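PDB 1JK0: ribonucleoside-diphosphate reductase small chain 2 from Saccharomyces cerevisiae, which forms part of ribonucleotide reductase, which makes deoxyribonucleotides from ribonucleotides for DNA synthesis, and is needed for folding of its partner RNR2 and assembly with the large subunits. Local coordinates for residues S173-R178 and C228-H233; A181-E186 and D283-G288. All blocks are in the same frame, centred on the assembly; numbering follows the deposited sequence.

Contact 1 (S173-R178 and C228-H233)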
ATOM      1  N   SER B 173       7.124  -2.510  26.872  1.00 60.23           N
ATOM      2  CA  SER B 173       6.595  -1.191  26.523  1.00 58.12           C
ATOM      3  C   SER B 173       5.082  -1.236  26.296  1.00 56.83           C
ATOM      4  O   SER B 173       4.528  -2.284  25.968  1.00 57.00           O
ATOM      5  CB  SER B 173       7.272  -0.673  25.253  1.00 58.10           C
ATOM      6  OG  SER B 173       7.013  -1.533  24.154  1.00 55.67           O
ATOM      7  N   LEU B 174       4.424  -0.095  26.473  1.00 55.06           N
ATOM      8  CA  LEU B 174       2.982   0.007  26.271  1.00 53.09           C
ATOM      9  C   LEU B 174       2.673   0.867  25.048  1.00 51.75           C
ATOM     10  O   LEU B 174       3.441   1.767  24.703  1.00 52.48           O
ATOM     11  CB  LEU B 174       2.321   0.620  27.497  1.00 54.34           C
ATOM     12  CG  LEU B 174       2.286  -0.233  28.762  1.00 55.47           C
ATOM     13  CD1 LEU B 174       1.738   0.599  29.920  1.00 56.02           C
ATOM     14  CD2 LEU B 174       1.427  -1.460  28.530  1.00 54.69           C
ATOM     15  N   TYR B 175       1.538   0.595  24.408  1.00 49.35           N
ATOM     16  CA  TYR B 175       1.117   1.316  23.208  1.00 46.22           C
ATOM     17  C   TYR B 175       1.135   2.830  23.367  1.00 45.69           C
ATOM     18  O   TYR B 175       1.687   3.550  22.526  1.00 44.61           O
ATOM     19  CB  TYR B 175      -0.282   0.868  22.792  1.00 45.05           C
ATOM     20  CG  TYR B 175      -0.785   1.552  21.544  1.00 44.95           C
ATOM     21  CD1 TYR B 175      -0.110   1.415  20.337  1.00 44.29           C
ATOM     22  CD2 TYR B 175      -1.926   2.354  21.573  1.00 44.92           C
ATOM     23  CE1 TYR B 175      -0.551   2.057  19.191  1.00 44.27           C
ATOM     24  CE2 TYR B 175      -2.377   2.999  20.431  1.00 45.26           C
ATOM     25  CZ  TYR B 175      -1.683   2.845  19.243  1.00 44.58           C
ATOM     26  OH  TYR B 175      -2.121   3.475  18.105  1.00 44.68           O
ATOM     27  N   ALA B 176       0.526   3.314  24.442  1.00 45.64           N
ATOM     28  CA  ALA B 176       0.491   4.744  24.686  1.00 46.35           C
ATOM     29  C   ALA B 176       1.912   5.275  24.717  1.00 47.13           C
ATOM     30  O   ALA B 176       2.195   6.327  24.154  1.00 47.77           O
ATOM     31  CB  ALA B 176      -0.207   5.036  25.993  1.00 46.35           C
ATOM     32  N   GLU B 177       2.806   4.539  25.374  1.00 47.23           N
ATOM     33  CA  GLU B 177       4.200   4.943  25.460  1.00 47.82           C
ATOM     34  C   GLU B 177       4.833   5.018  24.077  1.00 47.85           C
ATOM     35  O   GLU B 177       5.326   6.081  23.668  1.00 47.65           O
ATOM     36  CB  GLU B 177       4.979   3.972  26.344  1.00 50.31           C
ATOM     37  CG  GLU B 177       4.738   4.192  27.830  1.00 53.61           C
ATOM     38  CD  GLU B 177       5.391   3.138  28.703  1.00 55.30           C
ATOM     39  OE1 GLU B 177       5.237   3.231  29.940  1.00 55.92           O
ATOM     40  OE2 GLU B 177       6.047   2.220  28.156  1.00 54.63           O
ATOM     41  N   ARG B 178       4.811   3.899  23.355  1.00 46.07           N
ATOM     42  CA  ARG B 178       5.375   3.844  22.010  1.00 44.26           C
ATOM     43  C   ARG B 178       4.845   5.000  21.170  1.00 43.66           C
ATOM     44  O   ARG B 178       5.538   5.509  20.294  1.00 44.24           O
ATOM     45  CB  ARG B 178       5.012   2.530  21.322  1.00 43.89           C
ATOM     46  CG  ARG B 178       5.384   1.282  22.097  1.00 42.13           C
ATOM     47  CD  ARG B 178       5.423   0.067  21.183  1.00 40.26           C
ATOM     48  NE  ARG B 178       4.127  -0.577  20.979  1.00 38.37           N
ATOM     49  CZ  ARG B 178       3.538  -1.355  21.878  1.00 37.35           C
ATOM     50  NH1 ARG B 178       4.126  -1.576  23.042  1.00 36.03           N
ATOM     51  NH2 ARG B 178       2.376  -1.933  21.605  1.00 35.94           N
ATOM     52  N   CYS B 228      -0.610  12.207  18.364  1.00 32.99           N
ATOM     53  CA  CYS B 228      -1.194  12.917  19.494  1.00 33.65           C
ATOM     54  C   CYS B 228      -2.697  12.695  19.445  1.00 34.01           C
ATOM     55  O   CYS B 228      -3.372  12.705  20.468  1.00 35.20           O
ATOM     56  CB  CYS B 228      -0.877  14.406  19.420  1.00 32.84           C
ATOM     57  SG  CYS B 228       0.812  14.789  19.907  1.00 39.64           S
ATOM     58  N   LEU B 229      -3.211  12.491  18.238  1.00 34.46           N
ATOM     59  CA  LEU B 229      -4.626  12.236  18.043  1.00 34.07           C
ATOM     60  C   LEU B 229      -4.974  10.825  18.504  1.00 35.13           C
ATOM     61  O   LEU B 229      -6.013  10.613  19.126  1.00 35.67           O
ATOM     62  CB  LEU B 229      -4.997  12.392  16.574  1.00 33.73           C
ATOM     63  CG  LEU B 229      -6.384  11.854  16.233  1.00 32.80           C
ATOM     64  CD1 LEU B 229      -7.416  12.544  17.090  1.00 33.58           C
ATOM     65  CD2 LEU B 229      -6.664  12.070  14.762  1.00 33.70           C
ATOM     66  N   LEU B 230      -4.126   9.852  18.188  1.00 34.83           N
ATOM     67  CA  LEU B 230      -4.397   8.488  18.620  1.00 36.61           C
ATOM     68  C   LEU B 230      -4.322   8.478  20.135  1.00 40.02           C
ATOM     69  O   LEU B 230      -5.292   8.137  20.820  1.00 40.52           O
ATOM     70  CB  LEU B 230      -3.374   7.514  18.035  1.00 32.43           C
ATOM     71  CG  LEU B 230      -3.484   7.364  16.517  1.00 29.74           C
ATOM     72  CD1 LEU B 230      -2.455   6.373  16.030  1.00 26.53           C
ATOM     73  CD2 LEU B 230      -4.890   6.908  16.149  1.00 26.61           C
ATOM     74  N   PHE B 231      -3.167   8.878  20.654  1.00 43.09           N
ATOM     75  CA  PHE B 231      -2.964   8.935  22.090  1.00 45.26           C
ATOM     76  C   PHE B 231      -4.214   9.514  22.762  1.00 44.71           C
ATOM     77  O   PHE B 231      -4.799   8.897  23.653  1.00 44.59           O
ATOM     78  CB  PHE B 231      -1.760   9.819  22.417  1.00 47.56           C
ATOM     79  CG  PHE B 231      -1.386   9.810  23.871  1.00 49.71           C
ATOM     80  CD1 PHE B 231      -0.635   8.765  24.403  1.00 51.16           C
ATOM     81  CD2 PHE B 231      -1.811  10.829  24.714  1.00 50.14           C
ATOM     82  CE1 PHE B 231      -0.312   8.737  25.750  1.00 52.43           C
ATOM     83  CE2 PHE B 231      -1.498  10.813  26.063  1.00 51.45           C
ATOM     84  CZ  PHE B 231      -0.747   9.766  26.586  1.00 53.73           C
ATOM     85  N   ALA B 232      -4.624  10.694  22.316  1.00 42.74           N
ATOM     86  CA  ALA B 232      -5.793  11.353  22.879  1.00 41.62           C
ATOM     87  C   ALA B 232      -6.986  10.425  23.022  1.00 40.96           C
ATOM     88  O   ALA B 232      -7.754  10.536  23.968  1.00 42.39           O
ATOM     89  CB  ALA B 232      -6.171  12.539  22.028  1.00 40.54           C
ATOM     90  N   HIS B 233      -7.146   9.496  22.094  1.00 40.32           N
ATOM     91  CA  HIS B 233      -8.281   8.590  22.163  1.00 40.20           C
ATOM     92  C   HIS B 233      -8.045   7.348  23.006  1.00 39.68           C
ATOM     93  O   HIS B 233      -8.862   6.435  23.026  1.00 39.76           O
ATOM     94  CB  HIS B 233      -8.720   8.214  20.748  1.00 40.62           C
ATOM     95  CG  HIS B 233      -9.210   9.384  19.958  1.00 39.98           C
ATOM     96  ND1 HIS B 233      -9.337  10.642  20.507  1.00 39.88           N
ATOM     97  CD2 HIS B 233      -9.591   9.499  18.665  1.00 39.22           C
ATOM     98  CE1 HIS B 233      -9.772  11.483  19.589  1.00 39.57           C
ATOM     99  NE2 HIS B 233      -9.935  10.814  18.460  1.00 39.81           N
TER
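The Phe231 ring meets Ala176 CB obliquely, with CE1 nearest at 3.7 Å, while Phe289 packs against the same ring edge-to-face. The neighbouring ring atom Phe231 CD1 comes to 3.7 Å from Ala176 O, so the phenyl group lies against both the methyl and the carbonyl of one helical residue. With CG anti to its backbone N (chi1 -174°), Phe231 carries its ring nearer to helix 175-188 than its first side-chain bond alone would suggest. The phenol of Tyr175 touches at its far end: OH reaches CD1 of Leu230 at 3.6 Å, and the two side chains cross at about a right angle. No hydrogen bond spans the interface, which is buried and formed by van der Waals packing. Here the start of helix 175-188 lies roughly antiparallel to the end of helix 207-232, within the all-helical, ferritin-like fold of the reductase small-subunit family. Ile45 of helix 43-54 packs on Leu230, and Met18 of helix 13-21 on Ala176. Polar groups at the helix start bond to one another and to Glu22 and Gln107. Leu174, at the N-cap, donates its N-H to Glu177 OE2 at 3.3 Å, from above the carboxylate plane. One turn on, the guanidinium of Arg178 folds back over Tyr175 N and has Ser173 O in its plane at one edge. Arg178 NH1 binds Ser173 OG at 3.1 Å, the partner tilted 17° from the guanidinium plane, and Ser173 O only weakly.

Contact 2 (A181-E186 and D283-G288); sequences AFAAKE and DGLLQG
Leu285 has CG anti to its backbone N (chi1 -177°), and a chi2 of 65° turns the fork so that CD1 faces the Ala183 methyl and CD2 the backbone of the facing helix. CD1 lies 4.0 Å from Ala183 CB. CD2 settles 4.0 Å from Ala183 O and 4.1 Å from Ala184 N, against the peptide group that joins the two alanines. A single branched side chain therefore makes the whole contact from helix 277-288, gripping one methyl and one peptide link of helix 175-188. The first side-chain bonds of Leu285 and Ala183 point toward each other's helices, whereas that of Ala184 is turned aside, and Ala184 takes part through its backbone N. Although CD2 lies against the main chain, the two backbones stay well apart, with Ala184 CA and Leu285 CA 8.0 Å from each other. The patch is small and entirely apolar in its side chains, without a hydrogen bond from one helix to the other. The Ala183 carbonyl that CD2 meets lies next to a wider, pi-type turn at 184-186, where Glu186 N makes only weak bonds, to Phe182 O and to Ala183 O. Thr224 of helix 207-232 touches both Ala183 and Leu285, so a third helix adjoins the pair. Phe289 also packs on Ala183, and Ala184 meets Phe163 of helix 155-166 and Ala250 of helix 240-258. This leucine-on-alanine contact, away from the predicted active-site tyrosine, packs helix 277-288 onto helix 175-188 beside helix 207-232 in the all-helical, ferritin-like fold of a ribonucleotide reductase small chain.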
ATOM      1  N   ALA B 181       6.756   8.215  22.166  1.00 42.91           N
ATOM      2  CA  ALA B 181       8.111   8.117  21.628  1.00 42.89           C
ATOM      3  C   ALA B 181       8.087   8.389  20.131  1.00 42.78           C
ATOM      4  O   ALA B 181       8.887   9.172  19.611  1.00 43.05           O
ATOM      5  CB  ALA B 181       8.678   6.731  21.883  1.00 42.90           C
ATOM      6  N   PHE B 182       7.163   7.730  19.441  1.00 42.25           N
ATOM      7  CA  PHE B 182       7.027   7.884  18.002  1.00 42.10           C
ATOM      8  C   PHE B 182       6.923   9.365  17.620  1.00 40.94           C
ATOM      9  O   PHE B 182       7.572   9.812  16.676  1.00 39.84           O
ATOM     10  CB  PHE B 182       5.795   7.117  17.505  1.00 42.75           C
ATOM     11  CG  PHE B 182       5.753   6.941  16.016  1.00 44.15           C
ATOM     12  CD1 PHE B 182       4.546   7.007  15.330  1.00 44.53           C
ATOM     13  CD2 PHE B 182       6.926   6.699  15.293  1.00 44.24           C
ATOM     14  CE1 PHE B 182       4.504   6.836  13.942  1.00 45.08           C
ATOM     15  CE2 PHE B 182       6.895   6.526  13.906  1.00 42.69           C
ATOM     16  CZ  PHE B 182       5.682   6.595  13.230  1.00 42.99           C
ATOM     17  N   ALA B 183       6.120  10.122  18.366  1.00 40.21           N
ATOM     18  CA  ALA B 183       5.953  11.550  18.097  1.00 41.73           C
ATOM     19  C   ALA B 183       7.251  12.316  18.326  1.00 42.88           C
ATOM     20  O   ALA B 183       7.546  13.284  17.620  1.00 42.75           O
ATOM     21  CB  ALA B 183       4.855  12.131  18.971  1.00 42.85           C
ATOM     22  N   ALA B 184       8.005  11.891  19.339  1.00 44.38           N
ATOM     23  CA  ALA B 184       9.287  12.508  19.645  1.00 43.87           C
ATOM     24  C   ALA B 184      10.118  12.335  18.393  1.00 42.80           C
ATOM     25  O   ALA B 184      10.632  13.300  17.841  1.00 40.68           O
ATOM     26  CB  ALA B 184       9.954  11.791  20.815  1.00 45.22           C
ATOM     27  N   LYS B 185      10.214  11.087  17.941  1.00 43.63           N
ATOM     28  CA  LYS B 185      10.977  10.746  16.744  1.00 46.80           C
ATOM     29  C   LYS B 185      10.467  11.413  15.470  1.00 49.12           C
ATOM     30  O   LYS B 185      11.192  11.518  14.473  1.00 49.51           O
ATOM     31  CB  LYS B 185      10.978   9.236  16.495  1.00 44.60           C
ATOM     32  CG  LYS B 185      11.797   8.906  15.262  1.00 44.62           C
ATOM     33  CD  LYS B 185      11.577   7.524  14.714  1.00 45.64           C
ATOM     34  CE  LYS B 185      12.234   7.420  13.349  1.00 45.87           C
ATOM     35  NZ  LYS B 185      11.770   8.518  12.439  1.00 44.59           N
ATOM     36  N   GLU B 186       9.220  11.858  15.500  1.00 50.93           N
ATOM     37  CA  GLU B 186       8.623  12.472  14.334  1.00 52.74           C
ATOM     38  C   GLU B 186       8.683  13.994  14.362  1.00 53.03           C
ATOM     39  O   GLU B 186       9.011  14.627  13.360  1.00 52.63           O
ATOM     40  CB  GLU B 186       7.168  12.020  14.227  1.00 55.02           C
ATOM     41  CG  GLU B 186       6.625  12.037  12.830  1.00 59.29           C
ATOM     42  CD  GLU B 186       7.390  11.097  11.926  1.00 62.60           C
ATOM     43  OE1 GLU B 186       7.427   9.883  12.237  1.00 63.60           O
ATOM     44  OE2 GLU B 186       7.953  11.577  10.916  1.00 63.07           O
ATOM     45  N   ASP B 283       8.127  21.504  24.182  1.00 72.08           N
ATOM     46  CA  ASP B 283       7.041  21.830  25.105  1.00 72.34           C
ATOM     47  C   ASP B 283       5.681  21.720  24.443  1.00 71.03           C
ATOM     48  O   ASP B 283       4.737  21.202  25.039  1.00 71.30           O
ATOM     49  CB  ASP B 283       7.207  23.238  25.687  1.00 74.67           C
ATOM     50  CG  ASP B 283       8.285  23.306  26.757  1.00 76.29           C
ATOM     51  OD1 ASP B 283       8.294  22.439  27.658  1.00 76.18           O
ATOM     52  OD2 ASP B 283       9.117  24.235  26.703  1.00 78.49           O
ATOM     53  N   GLY B 284       5.582  22.220  23.215  1.00 69.32           N
ATOM     54  CA  GLY B 284       4.327  22.151  22.492  1.00 66.94           C
ATOM     55  C   GLY B 284       3.848  20.717  22.397  1.00 65.47           C
ATOM     56  O   GLY B 284       2.661  20.431  22.549  1.00 64.74           O
ATOM     57  N   LEU B 285       4.782  19.807  22.139  1.00 64.44           N
ATOM     58  CA  LEU B 285       4.455  18.394  22.040  1.00 64.02           C
ATOM     59  C   LEU B 285       4.095  17.876  23.429  1.00 64.63           C
ATOM     60  O   LEU B 285       3.196  17.047  23.576  1.00 65.50           O
ATOM     61  CB  LEU B 285       5.642  17.602  21.488  1.00 61.94           C
ATOM     62  CG  LEU B 285       5.375  16.112  21.288  1.00 59.47           C
ATOM     63  CD1 LEU B 285       4.326  15.939  20.210  1.00 60.67           C
ATOM     64  CD2 LEU B 285       6.651  15.404  20.899  1.00 58.74           C
ATOM     65  N   LEU B 286       4.798  18.367  24.446  1.00 64.62           N
ATOM     66  CA  LEU B 286       4.527  17.944  25.815  1.00 64.41           C
ATOM     67  C   LEU B 286       3.075  18.266  26.129  1.00 64.74           C
ATOM     68  O   LEU B 286       2.361  17.467  26.738  1.00 65.10           O
ATOM     69  CB  LEU B 286       5.446  18.668  26.805  1.00 63.20           C
ATOM     70  CG  LEU B 286       6.423  17.797  27.609  1.00 63.03           C
ATOM     71  CD1 LEU B 286       5.728  16.519  28.059  1.00 62.93           C
ATOM     72  CD2 LEU B 286       7.627  17.450  26.767  1.00 61.94           C
ATOM     73  N   GLN B 287       2.645  19.447  25.702  1.00 64.50           N
ATOM     74  CA  GLN B 287       1.280  19.884  25.922  1.00 64.38           C
ATOM     75  C   GLN B 287       0.385  19.015  25.066  1.00 63.65           C
ATOM     76  O   GLN B 287      -0.747  18.708  25.435  1.00 62.92           O
ATOM     77  CB  GLN B 287       1.133  21.342  25.508  1.00 66.18           C
ATOM     78  CG  GLN B 287      -0.232  21.932  25.779  1.00 69.65           C
ATOM     79  CD  GLN B 287      -0.308  23.391  25.365  1.00 72.39           C
ATOM     80  OE1 GLN B 287       0.559  24.199  25.729  1.00 73.27           O
ATOM     81  NE2 GLN B 287      -1.349  23.740  24.609  1.00 72.03           N
ATOM     82  N   GLY B 288       0.920  18.622  23.916  1.00 63.50           N
ATOM     83  CA  GLY B 288       0.187  17.787  22.987  1.00 63.10           C
ATOM     84  C   GLY B 288      -0.332  16.518  23.625  1.00 63.07           C
ATOM     85  O   GLY B 288      -1.415  16.057  23.284  1.00 63.86           O
TER

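How the contacts relate
Both contacts start from helix 175-188: its first turn enters contact 1 and its middle enters contact 2. Further along, the chain passes through helix 191-200 and reaches the end of helix 207-232, where contact 1 closes a loop of 49 intervening, mostly helical residues. It continues through helix 240-258 to helix 277-288, where contact 2 closes a longer loop of 96 residues. Because the segments alternate along the sequence, the two loops cross. Their centres are about 11 Å apart and their second segments, 228-233 and 283-288, meet, Cys228 SG lying 3.7 Å from Leu285 CD1. Helices 175-188, 207-232 and 277-288 are thereby tied into one packed group.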